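Local coordinates for Serine/threonine-protein kinase Tel1 (Chaetomium thermophilum, PDB 6SKY) that is a serine/threonine kinase of the ATM family that probably senses DNA damage, phosphorylating SQ and TQ motifs to activate checkpoint signalling, at residues S1549-L1563 against L1588-V1602. Sequence-based numbering, arbitrary orientation.
Sequences SGNAEKGTHESNLLL and LCGVFNIPPSSRLDV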
loop_
_atom_site.group_PDB
_atom_site.type_symbol
_atom_site.label_atom_id
_atom_site.label_comp_id
_atom_site.label_asym_id
_atom_site.label_seq_id
_atom_site.Cartn_x
_atom_site.Cartn_y
_atom_site.Cartn_z
ATOM N N SER A 1549 -11.711 -15.581 61.920
ATOM C CA SER A 1549 -11.712 -15.437 60.471
ATOM C C SER A 1549 -10.434 -14.746 60.016
ATOM O O SER A 1549 -9.533 -14.467 60.809
ATOM C CB SER A 1549 -12.941 -14.657 60.008
ATOM O OG SER A 1549 -12.751 -13.263 60.180
ATOM N N GLY A 1550 -10.362 -14.469 58.719
ATOM C CA GLY A 1550 -9.231 -13.772 58.139
ATOM C C GLY A 1550 -9.684 -12.573 57.331
ATOM O O GLY A 1550 -10.796 -12.546 56.804
ATOM N N ASN A 1551 -8.811 -11.574 57.241
ATOM C CA ASN A 1551 -9.084 -10.374 56.467
ATOM C C ASN A 1551 -7.831 -9.993 55.699
ATOM O O ASN A 1551 -6.772 -10.606 55.854
ATOM C CB ASN A 1551 -9.560 -9.221 57.359
ATOM C CG ASN A 1551 -8.618 -8.938 58.501
ATOM O OD1 ASN A 1551 -7.536 -8.394 58.312
ATOM N ND2 ASN A 1551 -9.034 -9.294 59.705
ATOM N N ALA A 1552 -7.955 -8.969 54.859
ATOM C CA ALA A 1552 -6.845 -8.497 54.045
ATOM C C ALA A 1552 -6.465 -7.056 54.350
ATOM O O ALA A 1552 -5.703 -6.458 53.586
ATOM C CB ALA A 1552 -7.174 -8.647 52.562
ATOM N N GLU A 1553 -6.964 -6.487 55.443
ATOM C CA GLU A 1553 -6.620 -5.121 55.795
ATOM C C GLU A 1553 -5.152 -5.011 56.187
ATOM O O GLU A 1553 -4.518 -5.974 56.612
ATOM C CB GLU A 1553 -7.497 -4.622 56.931
ATOM C CG GLU A 1553 -8.889 -4.262 56.494
ATOM C CD GLU A 1553 -9.503 -3.203 57.376
ATOM O OE1 GLU A 1553 -9.191 -3.185 58.586
ATOM O OE2 GLU A 1553 -10.286 -2.380 56.859
ATOM N N LYS A 1554 -4.614 -3.808 56.053
ATOM C CA LYS A 1554 -3.183 -3.585 56.212
ATOM C C LYS A 1554 -2.878 -3.306 57.678
ATOM O O LYS A 1554 -3.229 -2.244 58.200
ATOM C CB LYS A 1554 -2.723 -2.434 55.324
ATOM C CG LYS A 1554 -1.281 -2.540 54.888
ATOM C CD LYS A 1554 -0.982 -1.572 53.761
ATOM C CE LYS A 1554 0.347 -1.904 53.102
ATOM N NZ LYS A 1554 0.648 -1.000 51.958
ATOM N N GLY A 1555 -2.227 -4.260 58.341
ATOM C CA GLY A 1555 -1.766 -4.084 59.704
ATOM C C GLY A 1555 -2.410 -4.989 60.729
ATOM O O GLY A 1555 -2.000 -4.953 61.894
ATOM N N THR A 1556 -3.398 -5.792 60.354
ATOM C CA THR A 1556 -4.007 -6.709 61.301
ATOM C C THR A 1556 -3.120 -7.939 61.477
ATOM O O THR A 1556 -2.075 -8.083 60.840
ATOM C CB THR A 1556 -5.409 -7.098 60.843
ATOM O OG1 THR A 1556 -5.339 -7.729 59.562
ATOM C CG2 THR A 1556 -6.284 -5.877 60.740
ATOM N N HIS A 1557 -3.535 -8.842 62.365
ATOM C CA HIS A 1557 -2.771 -10.065 62.574
ATOM C C HIS A 1557 -3.080 -11.105 61.509
ATOM O O HIS A 1557 -2.176 -11.805 61.038
ATOM C CB HIS A 1557 -3.056 -10.631 63.961
ATOM C CG HIS A 1557 -2.447 -9.839 65.073
ATOM N ND1 HIS A 1557 -1.092 -9.606 65.163
ATOM C CD2 HIS A 1557 -3.006 -9.234 66.146
ATOM C CE1 HIS A 1557 -0.844 -8.886 66.241
ATOM N NE2 HIS A 1557 -1.988 -8.647 66.856
ATOM N N GLU A 1558 -4.348 -11.215 61.114
ATOM C CA GLU A 1558 -4.730 -12.206 60.118
ATOM C C GLU A 1558 -4.089 -11.912 58.771
ATOM O O GLU A 1558 -3.653 -12.832 58.074
ATOM C CB GLU A 1558 -6.249 -12.254 59.984
ATOM C CG GLU A 1558 -6.990 -12.486 61.286
ATOM C CD GLU A 1558 -7.125 -11.232 62.124
ATOM O OE1 GLU A 1558 -6.356 -10.277 61.906
ATOM O OE2 GLU A 1558 -8.002 -11.197 63.007
ATOM N N SER A 1559 -3.997 -10.639 58.396
ATOM C CA SER A 1559 -3.411 -10.318 57.103
ATOM C C SER A 1559 -1.899 -10.473 57.118
ATOM O O SER A 1559 -1.314 -10.902 56.121
ATOM C CB SER A 1559 -3.795 -8.908 56.685
ATOM O OG SER A 1559 -3.172 -7.958 57.517
ATOM N N ASN A 1560 -1.248 -10.138 58.234
ATOM C CA ASN A 1560 0.183 -10.400 58.347
ATOM C C ASN A 1560 0.468 -11.892 58.285
ATOM O O ASN A 1560 1.434 -12.322 57.647
ATOM C CB ASN A 1560 0.731 -9.811 59.641
ATOM C CG ASN A 1560 0.638 -8.307 59.679
ATOM O OD1 ASN A 1560 0.741 -7.643 58.651
ATOM N ND2 ASN A 1560 0.440 -7.758 60.868
ATOM N N LEU A 1561 -0.378 -12.701 58.918
ATOM C CA LEU A 1561 -0.192 -14.144 58.855
ATOM C C LEU A 1561 -0.406 -14.670 57.443
ATOM O O LEU A 1561 0.370 -15.504 56.966
ATOM C CB LEU A 1561 -1.134 -14.833 59.833
ATOM C CG LEU A 1561 -1.021 -16.350 59.877
ATOM C CD1 LEU A 1561 0.400 -16.755 60.174
ATOM C CD2 LEU A 1561 -1.956 -16.893 60.918
ATOM N N LEU A 1562 -1.460 -14.211 56.764
ATOM C CA LEU A 1562 -1.698 -14.636 55.390
ATOM C C LEU A 1562 -0.538 -14.251 54.489
ATOM O O LEU A 1562 -0.090 -15.052 53.664
ATOM C CB LEU A 1562 -2.995 -14.025 54.870
ATOM C CG LEU A 1562 -3.381 -14.325 53.423
ATOM C CD1 LEU A 1562 -3.792 -15.765 53.270
ATOM C CD2 LEU A 1562 -4.487 -13.411 52.971
ATOM N N LEU A 1563 -0.033 -13.030 54.639
ATOM C CA LEU A 1563 1.083 -12.587 53.817
ATOM C C LEU A 1563 2.337 -13.396 54.109
ATOM O O LEU A 1563 3.097 -13.715 53.191
ATOM C CB LEU A 1563 1.335 -11.102 54.048
ATOM C CG LEU A 1563 1.917 -10.338 52.864
ATOM C CD1 LEU A 1563 0.926 -10.335 51.712
ATOM C CD2 LEU A 1563 2.283 -8.928 53.286
ATOM N N LEU A 1588 -8.114 -19.226 57.825
ATOM C CA LEU A 1588 -8.172 -17.811 57.471
ATOM C C LEU A 1588 -9.166 -17.566 56.345
ATOM O O LEU A 1588 -10.086 -16.754 56.476
ATOM C CB LEU A 1588 -6.787 -17.313 57.065
ATOM C CG LEU A 1588 -5.682 -17.369 58.109
ATOM C CD1 LEU A 1588 -4.360 -16.998 57.477
ATOM C CD2 LEU A 1588 -6.005 -16.444 59.258
ATOM N N CYS A 1589 -8.994 -18.263 55.231
ATOM C CA CYS A 1589 -9.740 -17.999 54.011
ATOM C C CYS A 1589 -11.097 -18.679 53.973
ATOM O O CYS A 1589 -11.783 -18.586 52.952
ATOM C CB CYS A 1589 -8.914 -18.445 52.809
ATOM S SG CYS A 1589 -7.171 -18.022 52.954
ATOM N N GLY A 1590 -11.496 -19.369 55.040
ATOM C CA GLY A 1590 -12.799 -20.010 55.040
ATOM C C GLY A 1590 -13.931 -19.006 55.101
ATOM O O GLY A 1590 -14.935 -19.145 54.397
ATOM N N VAL A 1591 -13.792 -17.994 55.951
ATOM C CA VAL A 1591 -14.679 -16.841 55.993
ATOM C C VAL A 1591 -13.776 -15.621 55.947
ATOM O O VAL A 1591 -12.983 -15.396 56.868
ATOM C CB VAL A 1591 -15.570 -16.829 57.242
ATOM C CG1 VAL A 1591 -15.982 -15.410 57.601
ATOM C CG2 VAL A 1591 -16.796 -17.673 57.005
ATOM N N PHE A 1592 -13.866 -14.855 54.870
ATOM C CA PHE A 1592 -12.910 -13.800 54.579
ATOM C C PHE A 1592 -13.590 -12.441 54.666
ATOM O O PHE A 1592 -14.801 -12.331 54.859
ATOM C CB PHE A 1592 -12.286 -14.019 53.197
ATOM C CG PHE A 1592 -10.927 -13.408 53.033
ATOM C CD1 PHE A 1592 -9.835 -13.959 53.649
ATOM C CD2 PHE A 1592 -10.744 -12.298 52.240
ATOM C CE1 PHE A 1592 -8.592 -13.403 53.493
ATOM C CE2 PHE A 1592 -9.507 -11.747 52.086
ATOM C CZ PHE A 1592 -8.431 -12.301 52.708
ATOM N N ASN A 1593 -12.783 -11.395 54.527
ATOM C CA ASN A 1593 -13.286 -10.028 54.581
ATOM C C ASN A 1593 -12.403 -9.188 53.665
ATOM O O ASN A 1593 -11.329 -8.742 54.075
ATOM C CB ASN A 1593 -13.275 -9.505 56.009
ATOM C CG ASN A 1593 -13.703 -8.063 56.103
ATOM O OD1 ASN A 1593 -14.881 -7.767 56.285
ATOM N ND2 ASN A 1593 -12.746 -7.153 55.988
ATOM N N ILE A 1594 -12.855 -8.980 52.437
ATOM C CA ILE A 1594 -12.068 -8.218 51.466
ATOM C C ILE A 1594 -12.294 -6.729 51.711
ATOM O O ILE A 1594 -13.449 -6.301 51.842
ATOM C CB ILE A 1594 -12.447 -8.615 50.041
ATOM C CG1 ILE A 1594 -11.782 -7.702 49.020
ATOM C CG2 ILE A 1594 -13.948 -8.613 49.855
ATOM C CD1 ILE A 1594 -12.176 -8.017 47.598
ATOM N N PRO A 1595 -11.235 -5.926 51.810
ATOM C CA PRO A 1595 -11.419 -4.509 52.102
ATOM C C PRO A 1595 -12.192 -3.828 50.993
ATOM O O PRO A 1595 -12.091 -4.214 49.814
ATOM C CB PRO A 1595 -9.982 -3.977 52.189
ATOM C CG PRO A 1595 -9.142 -5.162 52.416
ATOM C CD PRO A 1595 -9.817 -6.299 51.741
ATOM N N PRO A 1596 -12.977 -2.804 51.321
ATOM C CA PRO A 1596 -13.750 -2.114 50.282
ATOM C C PRO A 1596 -12.852 -1.457 49.252
ATOM O O PRO A 1596 -12.958 -1.733 48.055
ATOM C CB PRO A 1596 -14.553 -1.076 51.073
ATOM C CG PRO A 1596 -13.779 -0.865 52.321
ATOM C CD PRO A 1596 -13.146 -2.181 52.642
ATOM N N SER A 1597 -11.954 -0.601 49.718
ATOM C CA SER A 1597 -11.020 0.095 48.852
ATOM C C SER A 1597 -9.796 -0.782 48.620
ATOM O O SER A 1597 -9.778 -1.967 48.959
ATOM C CB SER A 1597 -10.641 1.441 49.459
ATOM O OG SER A 1597 -9.508 1.984 48.809
ATOM N N SER A 1598 -8.761 -0.208 48.027
ATOM C CA SER A 1598 -7.505 -0.907 47.848
ATOM C C SER A 1598 -6.330 -0.144 48.428
ATOM O O SER A 1598 -5.195 -0.605 48.305
ATOM C CB SER A 1598 -7.246 -1.188 46.365
ATOM O OG SER A 1598 -6.074 -1.958 46.202
ATOM N N ARG A 1599 -6.562 1.015 49.036
ATOM C CA ARG A 1599 -5.519 1.667 49.810
ATOM C C ARG A 1599 -5.364 1.039 51.184
ATOM O O ARG A 1599 -4.297 1.156 51.791
ATOM C CB ARG A 1599 -5.818 3.162 49.949
ATOM C CG ARG A 1599 -4.585 4.013 50.203
ATOM C CD ARG A 1599 -4.893 5.499 50.135
ATOM N NE ARG A 1599 -3.671 6.301 50.136
ATOM C CZ ARG A 1599 -3.640 7.628 50.220
ATOM N NH1 ARG A 1599 -4.769 8.318 50.315
ATOM N NH2 ARG A 1599 -2.478 8.267 50.210
ATOM N N LEU A 1600 -6.405 0.376 51.680
ATOM C CA LEU A 1600 -6.375 -0.331 52.949
ATOM C C LEU A 1600 -6.098 -1.814 52.779
ATOM O O LEU A 1600 -6.404 -2.597 53.678
ATOM C CB LEU A 1600 -7.700 -0.143 53.683
ATOM C CG LEU A 1600 -8.241 1.281 53.699
ATOM C CD1 LEU A 1600 -9.591 1.314 54.384
ATOM C CD2 LEU A 1600 -7.257 2.208 54.385
ATOM N N ASP A 1601 -5.540 -2.214 51.648
ATOM C CA ASP A 1601 -5.352 -3.614 51.318
ATOM C C ASP A 1601 -3.909 -4.021 51.569
ATOM O O ASP A 1601 -2.984 -3.228 51.398
ATOM C CB ASP A 1601 -5.731 -3.868 49.861
ATOM C CG ASP A 1601 -5.946 -5.325 49.561
ATOM O OD1 ASP A 1601 -5.053 -6.131 49.868
ATOM O OD2 ASP A 1601 -7.011 -5.668 49.018
ATOM N N VAL A 1602 -3.725 -5.275 51.983
ATOM C CA VAL A 1602 -2.385 -5.763 52.273
ATOM C C VAL A 1602 -1.556 -5.866 51.004
ATOM O O VAL A 1602 -0.323 -5.830 51.067
ATOM C CB VAL A 1602 -2.456 -7.109 53.018
ATOM C CG1 VAL A 1602 -2.980 -8.208 52.118
ATOM C CG2 VAL A 1602 -1.106 -7.476 53.585
#
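Two loops of the alpha-solenoid meet here: the lead-in G1550-K1554 to helix 1557-1569 is threaded between two limbs, V1591-N1593 and L1600-V1602, of the doubled-back connection that leaves helix 1578-1588. Along the first limb, which runs in the same direction, G1550 N bonds V1591 O and A1552 N bonds N1593 O, both weakly. At the second, V1602 N to A1552 O (2.8 Å) and a weak bond from K1554 N to L1600 O bracket E1553 and D1601, an antiparallel non-hydrogen-bonded pair. Between the limbs, A1552 CB packs 3.6 Å from P1595 CD and also meets F1592 CZ and V1602 CG1. The F1592 ring has N1551 CA over one face, toward the rim, and L1562 CD2 at its edge, 4.1 Å from CZ; CG anti to the backbone N (chi1 -155°) swings the ring back against G1550-A1552. Replacing F1592 by an alanine is likely to open a gap beside N1551 and A1552 and leave L1562 CD2 without the ring edge. L1588 CD1 lies against L1561 and L1562, and L1563 CD2 touches V1602 CG2 at 3.7 Å. T1556 is the N-cap, its OG1 accepting a weak bond from S1559 N and donating to N1551 OD1 (2.6 Å) in the carbonyl plane, while S1559 OG grips E1553 O at 2.6 Å, closing the type II turn E1553-T1556 onto the helix. D1601 OD1 accepts from I1603 N. Helix 1627-1644 backs the connection: Y1629 meets F1592 edge-to-face, the W1632 ring meets F1592 with planes at about 45° and touches A1552, and R1635 pairs with D1601 OD2, while helix 1530-1543 packs against L1561.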